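Local structure of TRAP dicarboxylate transporter-DctP subunit (Rhodobacter sphaeroides, 4PE3) at residues E155-K160 with H231-G236; Y214-V219 with Q280-A285. The protein probably serves as the periplasmic solute-binding subunit of a TRAP transporter, capturing an organic acid for uptake. All coordinates share one frame; numbering follows the deposited sequence.

Interactions 1 and 2 illustrate how a strand edge and a helix start can share one region of a solute-binding protein: their centres lie 10 Å apart and their segments alternate along the chain. The backbone joins them, A156 N standing 3.0 Å from S215 O in a probable hydrogen bond, and A156 CB packs against F217 N at 3.7 Å. One zinc ion spans both, taking the carboxylate of E155 from interaction 1 and the carbonyl oxygen of Y214 from interaction 2, with D213 and two waters completing its shell. On another side, a 1,2-ethanediol, probably from the crystallisation liquor, lies between Y234 and D282. The structure is the apo, open form.

Interaction 1. Residues E155-K160 with H231-G236; sequences EAFVSK and HPVYPG. With ZN (zinc ion), chain F; EDO (1,2-ethanediol), chain D.
H231 gives a backbone hydrogen bond to S159, at an outermost strand, 157-159, of the four-stranded mixed sheet in this solute-binding fold. Its N-H meets S159 O at 2.9 Å, nearly along the C=O axis, while its ring presents the CD2 edge to K160 O; ND1 is hydrogen-bonded to H298. P232 has no N-H to give, and packs its CB against F157 O instead. V233 then forms the one beta bridge, an antiparallel hydrogen-bonded pair with F157. Here F157 N reaches V233 O at 3.0 Å in the carbonyl plane, whereas V233 N approaches F157 O tilted 33° from that plane. Their side chains touch near the backbone, CB to CB at 3.8 Å; with CG anti to the backbone N (chi1 -160°), the F157 ring leads away to meet F185 and F237. Y234 offers the edge of its ring, at CD1, to the methyl of A156, and its face carries P235 CD, the proline following a cis peptide bond. At G236 the lack of a side chain matters: a beta carbon would collide with E155 O, which instead receives a CA-H...O contact from G236 CA at 3.1 Å.

Interaction 2. Residues Y214-V219 with Q280-A285; sequences YSVFSV and QRDLEA. With ZN (zinc ion), chain F; IMD (imidazole), chain C; EDO (1,2-ethanediol), chain D.
A single carboxylate oxygen, D282 OD1, reaches from helix 257-291 to the first turn of another helix and accepts the backbone N-H of S218 at 2.9 Å. The donor comes on the anti side of the carboxylate, 29° out of its plane. The other oxygen, OD2, lies 2.7 Å from water 3, which probably donates to it and accepts from F217 N, the residue just after V216 at the N-cap position. An acid from a distant part of the chain thus meets the N-terminus of helix 217-223 in this solute-binding fold, and the helix dipole would probably steady its negative charge. With an alanine here instead of D282, S218 N is likely to lose its acceptor, and water 3 a neighbour. One turn on, the methyl of A285 sits at the edge of the F217 ring, 3.6 Å from CD1, and also packs against S218 CA. With chi1 at -164°, the F217 ring swings off past the carbonyl carbon and lies toward A285. Beside this, R281 grips E284 side-on, NE to OE1 and NH1 to OE2, both at 2.8 Å, and an imidazole, probably from the crystallisation liquor, donates from N3 to OE1.

Interaction 1. Residues E155-K160 with H231-G236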
loop_
_atom_site.group_PDB
_atom_site.type_symbol
_atom_site.label_atom_id
_atom_site.label_comp_id
_atom_site.label_asym_id
_atom_site.label_seq_id
_atom_site.Cartn_x
_atom_site.Cartn_y
_atom_site.Cartn_z
ATOM N N GLU A 155 5.319 3.925 3.437
ATOM C CA GLU A 155 6.112 5.124 3.147
ATOM C C GLU A 155 6.686 5.697 4.423
ATOM O O GLU A 155 6.096 5.526 5.493
ATOM C CB GLU A 155 5.253 6.168 2.434
ATOM C CG GLU A 155 4.720 5.720 1.054
ATOM C CD GLU A 155 4.243 6.878 0.210
ATOM O OE1 GLU A 155 4.203 8.002 0.698
ATOM O OE2 GLU A 155 3.874 6.666 -0.968
ATOM N N ALA A 156 7.838 6.357 4.321
ATOM C CA ALA A 156 8.356 7.168 5.415
ATOM C C ALA A 156 7.969 8.615 5.178
ATOM O O ALA A 156 7.734 9.020 4.050
ATOM C CB ALA A 156 9.854 7.029 5.485
ATOM N N PHE A 157 7.906 9.411 6.243
ATOM C CA PHE A 157 7.528 10.808 6.110
ATOM C C PHE A 157 8.784 11.650 5.991
ATOM O O PHE A 157 9.771 11.398 6.673
ATOM C CB PHE A 157 6.737 11.225 7.374
ATOM C CG PHE A 157 5.884 12.466 7.205
ATOM C CD1 PHE A 157 4.938 12.540 6.211
ATOM C CD2 PHE A 157 5.994 13.525 8.077
ATOM C CE1 PHE A 157 4.139 13.662 6.050
ATOM C CE2 PHE A 157 5.197 14.658 7.934
ATOM C CZ PHE A 157 4.254 14.712 6.919
ATOM N N VAL A 158 8.678 12.706 5.194
ATOM C CA VAL A 158 9.735 13.695 5.009
ATOM C C VAL A 158 9.333 14.943 5.804
ATOM O O VAL A 158 8.217 15.433 5.644
ATOM C CB VAL A 158 9.879 14.055 3.527
ATOM C CG1 VAL A 158 10.840 15.253 3.348
ATOM C CG2 VAL A 158 10.338 12.844 2.725
ATOM N N SER A 159 10.215 15.440 6.665
ATOM C CA SER A 159 9.910 16.657 7.408
ATOM C C SER A 159 11.167 17.438 7.752
ATOM O O SER A 159 12.152 16.862 8.187
ATOM C CB SER A 159 9.113 16.351 8.697
ATOM O OG SER A 159 8.792 17.570 9.345
ATOM N N LYS A 160 11.095 18.758 7.591
ATOM C CA LYS A 160 12.144 19.679 8.005
ATOM C C LYS A 160 12.052 20.034 9.478
ATOM O O LYS A 160 13.036 20.483 10.061
ATOM C CB LYS A 160 12.048 21.012 7.256
ATOM C CG LYS A 160 12.342 20.970 5.803
ATOM C CD LYS A 160 12.042 22.300 5.109
ATOM C CE LYS A 160 13.031 23.400 5.500
ATOM N NZ LYS A 160 12.969 24.516 4.511
ATOM N N HIS A 231 14.368 15.725 9.665
ATOM C CA HIS A 231 13.534 15.110 10.690
ATOM C C HIS A 231 12.518 14.137 10.109
ATOM O O HIS A 231 11.310 14.259 10.329
ATOM C CB HIS A 231 12.796 16.196 11.484
ATOM C CG HIS A 231 13.681 16.976 12.391
ATOM N ND1 HIS A 231 14.286 16.417 13.493
ATOM C CD2 HIS A 231 14.083 18.267 12.349
ATOM C CE1 HIS A 231 15.017 17.333 14.102
ATOM N NE2 HIS A 231 14.921 18.457 13.420
ATOM N N PRO A 232 12.987 13.122 9.376
ATOM C CA PRO A 232 12.039 12.118 8.877
ATOM C C PRO A 232 11.336 11.345 9.985
ATOM O O PRO A 232 11.877 11.218 11.090
ATOM C CB PRO A 232 12.939 11.180 8.064
ATOM C CG PRO A 232 14.290 11.318 8.683
ATOM C CD PRO A 232 14.376 12.785 9.045
ATOM N N VAL A 233 10.149 10.817 9.673
ATOM C CA VAL A 233 9.477 9.886 10.554
ATOM C C VAL A 233 9.524 8.522 9.894
ATOM O O VAL A 233 9.022 8.324 8.774
ATOM C CB VAL A 233 8.033 10.309 10.877
ATOM C CG1 VAL A 233 7.415 9.370 11.909
ATOM C CG2 VAL A 233 7.985 11.722 11.423
ATOM N N TYR A 234 10.129 7.570 10.600
ATOM C CA TYR A 234 10.303 6.214 10.127
ATOM C C TYR A 234 10.234 5.261 11.317
ATOM O O TYR A 234 10.941 5.482 12.315
ATOM C CB TYR A 234 11.679 6.058 9.437
ATOM C CG TYR A 234 11.930 4.612 9.122
ATOM C CD1 TYR A 234 11.372 4.033 7.990
ATOM C CD2 TYR A 234 12.653 3.804 9.983
ATOM C CE1 TYR A 234 11.533 2.676 7.710
ATOM C CE2 TYR A 234 12.829 2.437 9.722
ATOM C CZ TYR A 234 12.275 1.883 8.578
ATOM O OH TYR A 234 12.453 0.529 8.359
ATOM N N PRO A 235 9.395 4.207 11.243
ATOM C CA PRO A 235 8.460 3.925 10.164
ATOM C C PRO A 235 7.449 5.029 9.990
ATOM O O PRO A 235 7.146 5.759 10.939
ATOM C CB PRO A 235 7.788 2.622 10.629
ATOM C CG PRO A 235 8.812 1.976 11.459
ATOM C CD PRO A 235 9.405 3.128 12.236
ATOM N N GLY A 236 6.978 5.223 8.773
ATOM C CA GLY A 236 5.936 6.194 8.529
ATOM C C GLY A 236 4.619 5.847 9.208
ATOM O O GLY A 236 4.458 4.780 9.808
HETATM ZN ZN ZN F . 3.437 8.758 -1.068
HETATM C C1 EDO D . 9.816 -1.160 6.601
HETATM O O1 EDO D . 11.045 -0.465 6.352
HETATM C C2 EDO D . 8.640 -0.187 6.678
HETATM O O2 EDO D . 8.745 0.619 7.843
HETATM O O HOH W 1 1.501 8.137 -0.550
HETATM O O HOH W 2 3.350 8.868 -3.059
#

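Interaction 2. Residues Y214-V219 with Q280-A285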
loop_
_atom_site.group_PDB
_atom_site.type_symbol
_atom_site.label_atom_id
_atom_site.label_comp_id
_atom_site.label_asym_id
_atom_site.label_seq_id
_atom_site.Cartn_x
_atom_site.Cartn_y
_atom_site.Cartn_z
ATOM N N TYR A 214 6.167 11.429 0.300
ATOM C CA TYR A 214 6.925 11.118 -0.893
ATOM C C TYR A 214 6.833 9.603 -1.065
ATOM O O TYR A 214 5.751 9.093 -1.509
ATOM C CB TYR A 214 8.351 11.700 -0.836
ATOM C CG TYR A 214 9.014 11.765 -2.198
ATOM C CD1 TYR A 214 8.564 12.652 -3.168
ATOM C CD2 TYR A 214 10.061 10.921 -2.520
ATOM C CE1 TYR A 214 9.137 12.690 -4.423
ATOM C CE2 TYR A 214 10.652 10.959 -3.778
ATOM C CZ TYR A 214 10.186 11.851 -4.704
ATOM O OH TYR A 214 10.787 11.892 -5.936
ATOM N N SER A 215 7.835 8.866 -0.604
ATOM C CA SER A 215 7.936 7.435 -0.847
ATOM C C SER A 215 8.458 6.666 0.376
ATOM O O SER A 215 8.380 7.173 1.511
ATOM C CB SER A 215 8.831 7.205 -2.071
ATOM O OG SER A 215 8.882 5.850 -2.497
ATOM N N VAL A 216 8.965 5.455 0.171
ATOM C CA VAL A 216 9.585 4.679 1.209
ATOM C C VAL A 216 10.907 5.334 1.601
ATOM O O VAL A 216 11.477 6.112 0.823
ATOM C CB VAL A 216 9.778 3.220 0.770
ATOM C CG1 VAL A 216 8.417 2.622 0.427
ATOM C CG2 VAL A 216 10.729 3.098 -0.421
ATOM N N PHE A 217 11.387 5.025 2.794
ATOM C CA PHE A 217 12.594 5.678 3.307
ATOM C C PHE A 217 13.781 5.585 2.352
ATOM O O PHE A 217 14.530 6.559 2.173
ATOM C CB PHE A 217 12.989 5.154 4.689
ATOM C CG PHE A 217 13.973 6.050 5.418
ATOM C CD1 PHE A 217 15.342 5.957 5.160
ATOM C CD2 PHE A 217 13.537 7.001 6.306
ATOM C CE1 PHE A 217 16.242 6.785 5.825
ATOM C CE2 PHE A 217 14.431 7.836 6.975
ATOM C CZ PHE A 217 15.779 7.728 6.733
ATOM N N SER A 218 13.974 4.420 1.759
ATOM C CA SER A 218 15.140 4.242 0.894
ATOM C C SER A 218 15.125 5.206 -0.296
ATOM O O SER A 218 16.176 5.706 -0.697
ATOM C CB SER A 218 15.259 2.794 0.425
ATOM O OG SER A 218 14.080 2.407 -0.253
ATOM N N VAL A 219 13.962 5.462 -0.864
ATOM C CA VAL A 219 13.806 6.429 -1.928
ATOM C C VAL A 219 13.962 7.830 -1.396
ATOM O O VAL A 219 14.662 8.647 -2.012
ATOM C CB VAL A 219 12.432 6.251 -2.635
ATOM C CG1 VAL A 219 12.136 7.388 -3.591
ATOM C CG2 VAL A 219 12.378 4.902 -3.363
ATOM N N GLN A 280 14.883 -4.283 4.249
ATOM C CA GLN A 280 16.346 -4.197 4.247
ATOM C C GLN A 280 16.849 -2.945 3.563
ATOM O O GLN A 280 17.791 -2.310 4.047
ATOM C CB GLN A 280 16.958 -5.434 3.582
ATOM C CG GLN A 280 16.947 -6.645 4.467
ATOM C CD GLN A 280 17.715 -6.417 5.736
ATOM O OE1 GLN A 280 18.846 -5.922 5.710
ATOM N NE2 GLN A 280 17.097 -6.732 6.863
ATOM N N ARG A 281 16.229 -2.560 2.467
ATOM C CA ARG A 281 16.656 -1.373 1.752
ATOM C C ARG A 281 16.400 -0.140 2.624
ATOM O O ARG A 281 17.218 0.783 2.671
ATOM C CB ARG A 281 15.927 -1.221 0.429
ATOM C CG ARG A 281 16.196 -2.328 -0.595
ATOM C CD ARG A 281 17.547 -2.209 -1.238
ATOM N NE ARG A 281 18.531 -3.006 -0.524
ATOM C CZ ARG A 281 18.642 -4.327 -0.625
ATOM N NH1 ARG A 281 19.564 -4.967 0.076
ATOM N NH2 ARG A 281 17.827 -5.016 -1.423
ATOM N N ASP A 282 15.244 -0.090 3.286
ATOM C CA ASP A 282 15.001 1.011 4.224
ATOM C C ASP A 282 16.029 1.042 5.352
ATOM O O ASP A 282 16.525 2.110 5.705
ATOM C CB ASP A 282 13.609 0.900 4.843
ATOM C CG ASP A 282 12.485 1.352 3.921
ATOM O OD1 ASP A 282 12.753 2.001 2.878
ATOM O OD2 ASP A 282 11.311 1.083 4.285
ATOM N N LEU A 283 16.330 -0.117 5.942
ATOM C CA LEU A 283 17.303 -0.166 7.039
ATOM C C LEU A 283 18.670 0.313 6.568
ATOM O O LEU A 283 19.365 1.022 7.304
ATOM C CB LEU A 283 17.400 -1.575 7.636
ATOM C CG LEU A 283 16.139 -2.054 8.369
ATOM C CD1 LEU A 283 16.238 -3.523 8.698
ATOM C CD2 LEU A 283 15.887 -1.255 9.632
ATOM N N GLU A 284 19.067 -0.060 5.364
ATOM C CA GLU A 284 20.323 0.443 4.793
ATOM C C GLU A 284 20.360 1.964 4.763
ATOM O O GLU A 284 21.369 2.597 5.103
ATOM C CB GLU A 284 20.496 -0.069 3.351
ATOM C CG GLU A 284 20.829 -1.552 3.224
ATOM C CD GLU A 284 20.768 -2.088 1.807
ATOM O OE1 GLU A 284 20.322 -1.361 0.889
ATOM O OE2 GLU A 284 21.150 -3.271 1.620
ATOM N N ALA A 285 19.266 2.536 4.303
ATOM C CA ALA A 285 19.159 3.968 4.150
ATOM C C ALA A 285 19.103 4.666 5.506
ATOM O O ALA A 285 19.699 5.726 5.671
ATOM C CB ALA A 285 17.939 4.280 3.311
HETATM ZN ZN ZN F . 3.437 8.758 -1.068
HETATM N N1 IMD C . 19.507 2.547 -1.954
HETATM C C2 IMD C . 20.142 1.387 -1.663
HETATM N N3 IMD C . 19.757 0.975 -0.423
HETATM C C4 IMD C . 18.883 1.874 0.063
HETATM C C5 IMD C . 18.700 2.859 -0.899
HETATM C C1 EDO D . 9.816 -1.160 6.601
HETATM O O1 EDO D . 11.045 -0.465 6.352
HETATM C C2 EDO D . 8.640 -0.187 6.678
HETATM O O2 EDO D . 8.745 0.619 7.843
HETATM O O HOH W 3 9.763 3.336 4.481
HETATM O O HOH W 4 12.367 0.028 0.723
HETATM O O HOH W 1 1.501 8.137 -0.550
HETATM O O HOH W 2 3.350 8.868 -3.059
#